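Local coordinates for exopolysaccharide biosynthesis protein (Pantoea stewartii subsp. stewartii DC283, PDB 6TGF) that modifies biofilm glycans, probably by hydrolysis, as a trimeric enzyme with a parallel beta-helix fold resembling that of bacteriophage tailspikes, at residues L236-F241 with I255-W261; L376-D380 with W408-I414; H477-R483 with E507-V513. One frame throughout, in Å; residues are numbered along the deposited sequence.

Contact 1 (L236-F241 with I255-W261). With EDO (1,2-ethanediol), chain C.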
loop_
_atom_site.group_PDB
_atom_site.type_symbol
_atom_site.label_atom_id
_atom_site.label_comp_id
_atom_site.label_asym_id
_atom_site.label_seq_id
_atom_site.Cartn_x
_atom_site.Cartn_y
_atom_site.Cartn_z
ATOM N N LEU B 236 -24.688 15.658 -5.772
ATOM C CA LEU B 236 -25.996 14.984 -5.996
ATOM C C LEU B 236 -25.968 13.604 -5.327
ATOM O O LEU B 236 -24.878 12.995 -5.266
ATOM C CB LEU B 236 -26.271 14.853 -7.500
ATOM C CG LEU B 236 -26.711 16.126 -8.221
ATOM C CD1 LEU B 236 -26.730 15.910 -9.727
ATOM C CD2 LEU B 236 -28.080 16.590 -7.744
ATOM N N SER B 237 -27.121 13.143 -4.836
ATOM C CA SER B 237 -27.326 11.797 -4.238
ATOM C C SER B 237 -28.647 11.210 -4.745
ATOM O O SER B 237 -29.384 11.934 -5.438
ATOM C CB SER B 237 -27.289 11.852 -2.730
ATOM O OG SER B 237 -28.442 12.505 -2.214
ATOM N N LEU B 238 -28.935 9.954 -4.395
ATOM C CA LEU B 238 -30.162 9.229 -4.825
ATOM C C LEU B 238 -31.409 9.874 -4.204
ATOM O O LEU B 238 -32.504 9.652 -4.756
ATOM C CB LEU B 238 -30.050 7.750 -4.441
ATOM C CG LEU B 238 -29.121 6.910 -5.317
ATOM C CD1 LEU B 238 -28.888 5.542 -4.697
ATOM C CD2 LEU B 238 -29.676 6.766 -6.725
ATOM N N PHE B 239 -31.257 10.636 -3.112
ATOM C CA PHE B 239 -32.341 11.452 -2.498
ATOM C C PHE B 239 -32.919 12.404 -3.554
ATOM O O PHE B 239 -34.150 12.588 -3.579
ATOM C CB PHE B 239 -31.845 12.249 -1.286
ATOM C CG PHE B 239 -31.662 11.480 0.003
ATOM C CD1 PHE B 239 -32.230 10.227 0.196
ATOM C CD2 PHE B 239 -30.946 12.038 1.051
ATOM C CE1 PHE B 239 -32.060 9.544 1.391
ATOM C CE2 PHE B 239 -30.778 11.355 2.246
ATOM C CZ PHE B 239 -31.337 10.110 2.415
ATOM N N ASP B 240 -32.055 12.970 -4.405
ATOM C CA ASP B 240 -32.432 13.924 -5.483
ATOM C C ASP B 240 -33.214 13.197 -6.583
ATOM O O ASP B 240 -33.943 13.885 -7.323
ATOM C CB ASP B 240 -31.201 14.622 -6.067
ATOM C CG ASP B 240 -30.461 15.482 -5.059
ATOM O OD1 ASP B 240 -31.115 16.329 -4.419
ATOM O OD2 ASP B 240 -29.240 15.286 -4.911
ATOM N N PHE B 241 -33.063 11.871 -6.690
ATOM C CA PHE B 241 -33.745 11.009 -7.692
ATOM C C PHE B 241 -34.902 10.234 -7.040
ATOM O O PHE B 241 -35.482 9.361 -7.713
ATOM C CB PHE B 241 -32.723 10.103 -8.385
ATOM C CG PHE B 241 -31.852 10.828 -9.381
ATOM C CD1 PHE B 241 -30.738 11.541 -8.964
ATOM C CD2 PHE B 241 -32.162 10.819 -10.734
ATOM C CE1 PHE B 241 -29.946 12.220 -9.879
ATOM C CE2 PHE B 241 -31.370 11.500 -11.648
ATOM C CZ PHE B 241 -30.263 12.197 -11.220
ATOM N N ILE B 255 -32.104 4.620 -8.470
ATOM C CA ILE B 255 -30.768 4.102 -8.897
ATOM C C ILE B 255 -30.723 4.041 -10.429
ATOM O O ILE B 255 -29.705 4.473 -11.002
ATOM C CB ILE B 255 -30.472 2.736 -8.243
ATOM C CG1 ILE B 255 -30.240 2.883 -6.736
ATOM C CG2 ILE B 255 -29.297 2.048 -8.924
ATOM C CD1 ILE B 255 -30.301 1.582 -5.969
ATOM N N LYS B 256 -31.785 3.525 -11.058
ATOM C CA LYS B 256 -31.926 3.432 -12.537
ATOM C C LYS B 256 -31.976 4.841 -13.144
ATOM O O LYS B 256 -31.333 5.052 -14.190
ATOM C CB LYS B 256 -33.173 2.628 -12.912
ATOM C CG LYS B 256 -33.093 1.138 -12.608
ATOM C CD LYS B 256 -34.146 0.322 -13.324
ATOM C CE LYS B 256 -34.303 -1.080 -12.772
ATOM N NZ LYS B 256 -35.574 -1.241 -12.026
ATOM N N ALA B 257 -32.711 5.763 -12.512
ATOM C CA ALA B 257 -32.892 7.164 -12.960
ATOM C C ALA B 257 -31.550 7.906 -12.911
ATOM O O ALA B 257 -31.173 8.517 -13.935
ATOM C CB ALA B 257 -33.930 7.854 -12.110
ATOM N N MET B 258 -30.863 7.854 -11.762
ATOM C CA MET B 258 -29.566 8.547 -11.532
ATOM C C MET B 258 -28.506 7.960 -12.468
ATOM O O MET B 258 -27.665 8.739 -12.961
ATOM C CB MET B 258 -29.094 8.412 -10.080
ATOM C CG MET B 258 -27.889 9.281 -9.768
ATOM S SD MET B 258 -27.468 9.320 -8.011
ATOM C CE MET B 258 -26.316 10.691 -7.983
ATOM N N TYR B 259 -28.543 6.644 -12.700
ATOM C CA TYR B 259 -27.608 5.942 -13.615
ATOM C C TYR B 259 -27.790 6.477 -15.038
ATOM O O TYR B 259 -26.805 6.953 -15.630
ATOM C CB TYR B 259 -27.817 4.425 -13.613
ATOM C CG TYR B 259 -26.821 3.704 -14.486
ATOM C CD1 TYR B 259 -25.466 3.807 -14.222
ATOM C CD2 TYR B 259 -27.211 2.964 -15.591
ATOM C CE1 TYR B 259 -24.524 3.177 -15.015
ATOM C CE2 TYR B 259 -26.281 2.321 -16.394
ATOM C CZ TYR B 259 -24.932 2.427 -16.103
ATOM O OH TYR B 259 -23.985 1.807 -16.864
ATOM N N GLN B 260 -29.016 6.395 -15.559
ATOM C CA GLN B 260 -29.350 6.779 -16.956
ATOM C C GLN B 260 -29.040 8.267 -17.159
ATOM O O GLN B 260 -28.564 8.617 -18.254
ATOM C CB GLN B 260 -30.811 6.463 -17.284
ATOM C CG GLN B 260 -31.051 6.241 -18.771
ATOM C CD GLN B 260 -32.438 6.650 -19.206
ATOM O OE1 GLN B 260 -32.881 7.771 -18.959
ATOM N NE2 GLN B 260 -33.132 5.744 -19.875
ATOM N N TRP B 261 -29.291 9.101 -16.141
ATOM C CA TRP B 261 -28.935 10.547 -16.135
ATOM C C TRP B 261 -27.423 10.705 -16.343
ATOM O O TRP B 261 -27.032 11.440 -17.268
ATOM C CB TRP B 261 -29.388 11.239 -14.842
ATOM C CG TRP B 261 -28.787 12.601 -14.666
ATOM C CD1 TRP B 261 -29.202 13.763 -15.248
ATOM C CD2 TRP B 261 -27.635 12.940 -13.872
ATOM N NE1 TRP B 261 -28.396 14.802 -14.865
ATOM C CE2 TRP B 261 -27.427 14.329 -14.021
ATOM C CE3 TRP B 261 -26.765 12.214 -13.052
ATOM C CZ2 TRP B 261 -26.387 14.998 -13.377
ATOM C CZ3 TRP B 261 -25.737 12.876 -12.416
ATOM C CH2 TRP B 261 -25.553 14.250 -12.577
HETATM C C1 EDO C . -38.101 7.213 -7.031
HETATM O O1 EDO C . -37.972 7.212 -8.439
HETATM C C2 EDO C . -39.346 7.876 -6.560
HETATM O O2 EDO C . -40.382 6.989 -6.174
#

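Contact 2 (L376-D380 with W408-I414). With EDO (1,2-ethanediol), chain L.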
loop_
_atom_site.group_PDB
_atom_site.type_symbol
_atom_site.label_atom_id
_atom_site.label_comp_id
_atom_site.label_asym_id
_atom_site.label_seq_id
_atom_site.Cartn_x
_atom_site.Cartn_y
_atom_site.Cartn_z
ATOM N N LEU B 376 -15.433 -10.796 -15.083
ATOM C CA LEU B 376 -15.167 -11.550 -16.338
ATOM C C LEU B 376 -14.017 -10.890 -17.108
ATOM O O LEU B 376 -14.027 -9.654 -17.239
ATOM C CB LEU B 376 -16.451 -11.578 -17.174
ATOM C CG LEU B 376 -16.411 -12.455 -18.424
ATOM C CD1 LEU B 376 -16.202 -13.920 -18.066
ATOM C CD2 LEU B 376 -17.684 -12.284 -19.237
ATOM N N ASP B 377 -13.068 -11.696 -17.598
ATOM C CA ASP B 377 -11.918 -11.252 -18.432
ATOM C C ASP B 377 -11.252 -10.039 -17.771
ATOM O O ASP B 377 -11.057 -9.013 -18.456
ATOM C CB ASP B 377 -12.371 -10.937 -19.859
ATOM C CG ASP B 377 -12.975 -12.120 -20.593
ATOM O OD1 ASP B 377 -12.607 -13.267 -20.270
ATOM O OD2 ASP B 377 -13.808 -11.882 -21.488
ATOM N N THR B 378 -10.922 -10.159 -16.484
ATOM C CA THR B 378 -10.321 -9.080 -15.657
ATOM C C THR B 378 -8.936 -8.725 -16.209
ATOM O O THR B 378 -8.128 -9.651 -16.417
ATOM C CB THR B 378 -10.252 -9.496 -14.183
ATOM O OG1 THR B 378 -11.585 -9.742 -13.737
ATOM C CG2 THR B 378 -9.602 -8.451 -13.306
ATOM N N LEU B 379 -8.686 -7.431 -16.436
ATOM C CA LEU B 379 -7.368 -6.882 -16.854
ATOM C C LEU B 379 -6.644 -6.286 -15.643
ATOM O O LEU B 379 -5.400 -6.265 -15.660
ATOM C CB LEU B 379 -7.584 -5.824 -17.939
ATOM C CG LEU B 379 -8.016 -6.356 -19.303
ATOM C CD1 LEU B 379 -8.310 -5.209 -20.256
ATOM C CD2 LEU B 379 -6.960 -7.278 -19.894
ATOM N N ASP B 380 -7.397 -5.805 -14.648
ATOM C CA ASP B 380 -6.869 -5.190 -13.401
ATOM C C ASP B 380 -8.001 -5.135 -12.369
ATOM O O ASP B 380 -9.060 -4.556 -12.687
ATOM C CB ASP B 380 -6.288 -3.801 -13.682
ATOM C CG ASP B 380 -5.576 -3.169 -12.498
ATOM O OD1 ASP B 380 -4.481 -3.655 -12.145
ATOM O OD2 ASP B 380 -6.123 -2.197 -11.935
ATOM N N TRP B 408 -8.856 -14.764 -24.250
ATOM C CA TRP B 408 -9.479 -14.537 -22.918
ATOM C C TRP B 408 -9.690 -15.875 -22.204
ATOM O O TRP B 408 -10.828 -16.377 -22.208
ATOM C CB TRP B 408 -10.785 -13.752 -23.082
ATOM C CG TRP B 408 -10.631 -12.582 -24.001
ATOM C CD1 TRP B 408 -10.864 -12.554 -25.346
ATOM C CD2 TRP B 408 -10.152 -11.273 -23.649
ATOM N NE1 TRP B 408 -10.583 -11.314 -25.851
ATOM C CE2 TRP B 408 -10.145 -10.506 -24.835
ATOM C CE3 TRP B 408 -9.740 -10.673 -22.453
ATOM C CZ2 TRP B 408 -9.743 -9.171 -24.852
ATOM C CZ3 TRP B 408 -9.345 -9.354 -22.471
ATOM C CH2 TRP B 408 -9.347 -8.616 -23.656
ATOM N N ASP B 409 -8.626 -16.417 -21.605
ATOM C CA ASP B 409 -8.632 -17.733 -20.910
ATOM C C ASP B 409 -8.024 -17.603 -19.505
ATOM O O ASP B 409 -7.618 -18.647 -18.952
ATOM C CB ASP B 409 -7.898 -18.789 -21.744
ATOM C CG ASP B 409 -6.412 -18.524 -21.929
ATOM O OD1 ASP B 409 -5.973 -17.388 -21.655
ATOM O OD2 ASP B 409 -5.703 -19.459 -22.351
ATOM N N HIS B 410 -7.967 -16.390 -18.940
ATOM C CA HIS B 410 -7.400 -16.130 -17.588
ATOM C C HIS B 410 -7.804 -14.743 -17.075
ATOM O O HIS B 410 -8.465 -13.995 -17.823
ATOM C CB HIS B 410 -5.874 -16.310 -17.604
ATOM C CG HIS B 410 -5.134 -15.265 -18.368
ATOM N ND1 HIS B 410 -5.170 -15.191 -19.746
ATOM C CD2 HIS B 410 -4.323 -14.267 -17.956
ATOM C CE1 HIS B 410 -4.424 -14.183 -20.150
ATOM N NE2 HIS B 410 -3.891 -13.600 -19.071
ATOM N N SER B 411 -7.429 -14.444 -15.827
ATOM C CA SER B 411 -7.584 -13.129 -15.151
ATOM C C SER B 411 -6.195 -12.522 -14.922
ATOM O O SER B 411 -5.229 -13.299 -14.808
ATOM C CB SER B 411 -8.345 -13.278 -13.858
ATOM O OG SER B 411 -9.616 -13.875 -14.081
ATOM N N THR B 412 -6.096 -11.190 -14.862
ATOM C CA THR B 412 -4.808 -10.446 -14.792
ATOM C C THR B 412 -4.868 -9.376 -13.696
ATOM O O THR B 412 -5.933 -8.752 -13.531
ATOM C CB THR B 412 -4.461 -9.830 -16.154
ATOM O OG1 THR B 412 -4.412 -10.889 -17.111
ATOM C CG2 THR B 412 -3.145 -9.084 -16.153
ATOM N N ALA B 413 -3.750 -9.184 -12.988
ATOM C CA ALA B 413 -3.493 -8.073 -12.040
ATOM C C ALA B 413 -4.625 -7.973 -11.010
ATOM O O ALA B 413 -5.210 -6.879 -10.868
ATOM C CB ALA B 413 -3.308 -6.787 -12.807
ATOM N N ILE B 414 -4.914 -9.079 -10.318
ATOM C CA ILE B 414 -5.846 -9.123 -9.152
ATOM C C ILE B 414 -5.027 -8.772 -7.905
ATOM O O ILE B 414 -4.043 -9.484 -7.635
ATOM C CB ILE B 414 -6.527 -10.503 -9.010
ATOM C CG1 ILE B 414 -7.109 -11.020 -10.332
ATOM C CG2 ILE B 414 -7.566 -10.474 -7.897
ATOM C CD1 ILE B 414 -8.515 -10.561 -10.635
HETATM C C1 EDO L . -3.253 -3.481 -18.106
HETATM O O1 EDO L . -3.084 -3.207 -16.730
HETATM C C2 EDO L . -2.850 -4.858 -18.476
HETATM O O2 EDO L . -3.407 -5.853 -17.638
HETATM O O HOH W 1 -11.731 -12.323 -14.739
HETATM O O HOH W 2 -3.918 -4.933 -9.766
#

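Contact 3 (H477-R483 with E507-V513)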
loop_
_atom_site.group_PDB
_atom_site.type_symbol
_atom_site.label_atom_id
_atom_site.label_comp_id
_atom_site.label_asym_id
_atom_site.label_seq_id
_atom_site.Cartn_x
_atom_site.Cartn_y
_atom_site.Cartn_z
ATOM N N HIS B 477 -0.994 -26.246 -9.145
ATOM C CA HIS B 477 -0.141 -25.733 -10.255
ATOM C C HIS B 477 0.051 -24.215 -10.137
ATOM O O HIS B 477 0.443 -23.599 -11.146
ATOM C CB HIS B 477 -0.747 -26.092 -11.622
ATOM C CG HIS B 477 -0.961 -27.552 -11.837
ATOM N ND1 HIS B 477 0.084 -28.434 -12.029
ATOM C CD2 HIS B 477 -2.094 -28.284 -11.911
ATOM C CE1 HIS B 477 -0.396 -29.649 -12.197
ATOM N NE2 HIS B 477 -1.730 -29.585 -12.131
ATOM N N SER B 478 -0.206 -23.631 -8.961
ATOM C CA SER B 478 -0.193 -22.161 -8.744
ATOM C C SER B 478 1.231 -21.700 -8.413
ATOM O O SER B 478 1.860 -22.309 -7.528
ATOM C CB SER B 478 -1.172 -21.753 -7.675
ATOM O OG SER B 478 -1.506 -20.379 -7.803
ATOM N N ARG B 479 1.708 -20.662 -9.104
ATOM C CA ARG B 479 3.082 -20.109 -8.964
ATOM C C ARG B 479 3.090 -19.097 -7.812
ATOM O O ARG B 479 2.840 -17.901 -8.069
ATOM C CB ARG B 479 3.530 -19.481 -10.288
ATOM C CG ARG B 479 3.484 -20.427 -11.479
ATOM C CD ARG B 479 3.741 -19.708 -12.790
ATOM N NE ARG B 479 2.601 -18.922 -13.244
ATOM C CZ ARG B 479 2.637 -18.024 -14.226
ATOM N NH1 ARG B 479 3.765 -17.774 -14.871
ATOM N NH2 ARG B 479 1.537 -17.371 -14.560
ATOM N N LEU B 480 3.360 -19.564 -6.588
ATOM C CA LEU B 480 3.261 -18.754 -5.344
ATOM C C LEU B 480 4.629 -18.156 -4.996
ATOM O O LEU B 480 5.651 -18.822 -5.242
ATOM C CB LEU B 480 2.735 -19.631 -4.204
ATOM C CG LEU B 480 1.439 -20.388 -4.491
ATOM C CD1 LEU B 480 0.910 -21.043 -3.224
ATOM C CD2 LEU B 480 0.380 -19.474 -5.095
ATOM N N ASN B 481 4.621 -16.938 -4.446
ATOM C CA ASN B 481 5.814 -16.193 -3.960
ATOM C C ASN B 481 5.429 -15.536 -2.626
ATOM O O ASN B 481 4.896 -14.408 -2.653
ATOM C CB ASN B 481 6.296 -15.197 -5.020
ATOM C CG ASN B 481 7.711 -14.708 -4.797
ATOM O OD1 ASN B 481 8.228 -14.760 -3.683
ATOM N ND2 ASN B 481 8.345 -14.229 -5.856
ATOM N N THR B 482 5.657 -16.228 -1.504
ATOM C CA THR B 482 4.948 -15.974 -0.218
ATOM C C THR B 482 5.922 -15.552 0.887
ATOM O O THR B 482 7.093 -15.978 0.849
ATOM C CB THR B 482 4.134 -17.204 0.210
ATOM O OG1 THR B 482 5.011 -18.155 0.814
ATOM C CG2 THR B 482 3.398 -17.856 -0.941
ATOM N N ARG B 483 5.430 -14.748 1.836
ATOM C CA ARG B 483 6.122 -14.399 3.106
ATOM C C ARG B 483 5.111 -14.393 4.259
ATOM O O ARG B 483 3.989 -13.887 4.060
ATOM C CB ARG B 483 6.795 -13.027 3.019
ATOM C CG ARG B 483 7.954 -12.955 2.037
ATOM C CD ARG B 483 8.701 -11.640 2.158
ATOM N NE ARG B 483 7.833 -10.502 1.890
ATOM C CZ ARG B 483 8.146 -9.231 2.125
ATOM N NH1 ARG B 483 9.320 -8.911 2.645
ATOM N NH2 ARG B 483 7.274 -8.280 1.841
ATOM N N GLU B 507 6.905 -23.540 -16.454
ATOM C CA GLU B 507 6.446 -22.332 -15.718
ATOM C C GLU B 507 6.183 -22.667 -14.245
ATOM O O GLU B 507 6.027 -21.718 -13.454
ATOM C CB GLU B 507 5.186 -21.753 -16.366
ATOM C CG GLU B 507 5.359 -21.377 -17.827
ATOM C CD GLU B 507 6.402 -20.309 -18.117
ATOM O OE1 GLU B 507 6.605 -19.997 -19.307
ATOM O OE2 GLU B 507 7.010 -19.789 -17.161
ATOM N N MET B 508 6.148 -23.952 -13.885
ATOM C CA MET B 508 5.696 -24.431 -12.550
ATOM C C MET B 508 6.760 -24.147 -11.485
ATOM O O MET B 508 7.940 -23.979 -11.846
ATOM C CB MET B 508 5.392 -25.932 -12.578
ATOM C CG MET B 508 4.209 -26.287 -13.456
ATOM S SD MET B 508 2.673 -25.501 -12.902
ATOM C CE MET B 508 2.611 -24.062 -13.969
ATOM N N GLY B 509 6.326 -24.096 -10.222
ATOM C CA GLY B 509 7.174 -23.879 -9.035
ATOM C C GLY B 509 6.615 -22.785 -8.141
ATOM O O GLY B 509 5.970 -21.861 -8.669
ATOM N N SER B 510 6.845 -22.899 -6.831
ATOM C CA SER B 510 6.560 -21.865 -5.804
ATOM C C SER B 510 7.810 -21.646 -4.945
ATOM O O SER B 510 8.595 -22.601 -4.787
ATOM C CB SER B 510 5.380 -22.255 -4.947
ATOM O OG SER B 510 4.173 -22.210 -5.691
ATOM N N THR B 511 7.981 -20.427 -4.423
ATOM C CA THR B 511 9.023 -20.067 -3.427
ATOM C C THR B 511 8.325 -19.535 -2.170
ATOM O O THR B 511 7.498 -18.613 -2.293
ATOM C CB THR B 511 10.036 -19.074 -4.011
ATOM O OG1 THR B 511 10.731 -19.749 -5.058
ATOM C CG2 THR B 511 11.030 -18.563 -2.991
ATOM N N ARG B 512 8.640 -20.124 -1.016
ATOM C CA ARG B 512 8.097 -19.725 0.306
ATOM C C ARG B 512 9.259 -19.209 1.159
ATOM O O ARG B 512 10.115 -20.026 1.551
ATOM C CB ARG B 512 7.376 -20.907 0.961
ATOM C CG ARG B 512 6.155 -21.393 0.191
ATOM C CD ARG B 512 5.482 -22.575 0.865
ATOM N NE ARG B 512 6.312 -23.773 0.844
ATOM C CZ ARG B 512 6.099 -24.868 1.576
ATOM N NH1 ARG B 512 5.070 -24.935 2.407
ATOM N NH2 ARG B 512 6.925 -25.898 1.474
ATOM N N VAL B 513 9.298 -17.895 1.392
ATOM C CA VAL B 513 10.301 -17.222 2.266
ATOM C C VAL B 513 9.647 -16.994 3.631
ATOM O O VAL B 513 8.734 -16.152 3.712
ATOM C CB VAL B 513 10.805 -15.907 1.641
ATOM C CG1 VAL B 513 11.802 -15.194 2.542
ATOM C CG2 VAL B 513 11.409 -16.140 0.264
HETATM O O HOH W 3 6.632 -19.110 -14.202
HETATM O O HOH W 4 6.353 -17.840 3.080
#

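Contact 1 (L236-F241 with I255-W261)
Ser237, whose carbonyl carbon lies beside the sulfur of Met258, gives its backbone N to the carboxylate of Asp240 in a nearly straight bond (Ser237 N to Asp240 OD2 3.0 Å, 168° at the hydrogen). The backbone returns the link, Asp240 N donating to Ser237 O, and Arg228 pairs with the other carboxylate oxygen. The turn so fixed offers Leu236, Leu238 and Phe241 to helix 252-265. Phe241 and Met258 carry the largest shares of the contact. One face of the Phe241 ring rests on Met258 CA, 3.5 Å from the ring centroid and 15° off the normal, a CH-pi contact made by the helix backbone itself. With CG anti to the backbone N (chi1 -171°) and the chain extended beyond it, Met258 crosses Phe241 at about a right angle, Met258 CG reaching 3.6 Å from Phe241 CE1. Met258 SD stays oblique to the ring in a Met-aromatic contact and lies 3.6 Å from Leu238 CD2. Leu238 CD1 is in turn 3.6 Å from Ile255 CG1. At the other end, Trp261 and Phe241 meet obliquely, and Leu236 CD1 comes to 3.5 Å from Trp261 CH2. No hydrogen bond joins the two segments: polar bonds shape the turn, whereas its hold on the helix is apolar, depending on how closely ring, thioether and leucine branches fit together.

Contact 2 (L376-D380 with W408-I414)
A corner of the parallel beta-helix is stacked here on the next coil: the chain bends at Leu379, and Thr378 to Asp380 lie over Ser411 to Ala413 in parallel register. One direct hydrogen bond crosses, from Thr412 N to Thr378 O (3.0 Å); it is bent, and the donor stands above the carbonyl plane instead of on a lone pair. Water supplies further links. One molecule accepts from Thr378 N (2.9 Å) and donates to Ser411 OG, while another donates both to Asp380 OD1 and to Ala413 O (2.6 Å), so water bridges the two coils on either side of the direct bond along the chain. The carbonyl of Leu379 takes a hydrogen bond from O2 of a 1,2-ethanediol, probably from the crystallisation liquor. Apolar contacts add to these links. Thr378 turns CG2 anti to its backbone N, OG1 taking chi1 -61°, and this directs Thr378 CG2 at Ile414 CD1, 3.6 Å away. At the bend itself, Leu379 CD2 reaches the edge of the indole, near its plane, 4.1 Å from Trp408 CZ3. The side chain of Asp377 crosses that of Trp408 at about a right angle, with carboxylate and ring planes 37° apart and Asp377 OD1 3.4 Å from Trp408 CB; its OD2 is hydrogen-bonded to Ser401 OG. Strand 356-366 borders the corner on the preceding coil, its backbone bonded to Asp377, Leu379 and Asp380; on the following coil, strand 435-436 packs against Ser411 and Ile414, and Trp444 of a second subunit covers Thr412 and Ala413.

Contact 3 (H477-R483 with E507-V513)
Two flat groups, the imidazole of His477 and the guanidinium of Arg479, meet the second segment at their edges. Met508 SD lies near the plane of the His477 ring, 3.7 Å from His477 CB, brought there by the fold of the methionine chain at chi2 (-61°). The guanidinium has Glu507 O near its plane and, at its edge, a water that accepts from Arg479 NH1 (3.2 Å) and donates to Glu507 O and OE2; OE2 also forms a salt bridge with Arg651 of a second subunit. Ser510 OG accepts from Leu480 N (2.9 Å) and is bonded to Asn495, just ahead of the strand pairing. There the backbones zip together in parallel: Thr511 N to Leu480 O, Thr482 N to Thr511 O (3.1 Å, in the carbonyl plane) and Val513 N to Thr482 O (3.0 Å). Asn481, Arg483, Thr511 and Val513 project from the face turned to the other subunits, where Asn481 bonds Val513 of the second and Arg483 pairs with Asp462 of the third. Strand 479-488 pairs in parallel with 458-467 on one side and 511-514 on the other, and the latter pairs antiparallel with 517-520.

Read together, the three contacts follow the chain from the start of the beta-helix into its later coils, in series and without touching. Contact 1 is buried and joins a loop to helix 252-265, which packs against strand 271-272 where the coils begin; no hydrogen bond crosses it, and it rests on apolar and aromatic packing. Contacts 2 and 3 both stack one coil on the next, with centres about 20 Å apart, yet use different means. At the partly buried corner of contact 2, water and side chains supplement sparse backbone bonding, whereas contact 3, buried at the subunit interface, has a run of parallel backbone hydrogen bonds. Both meet the second subunit, but only contact 3 also reaches the third.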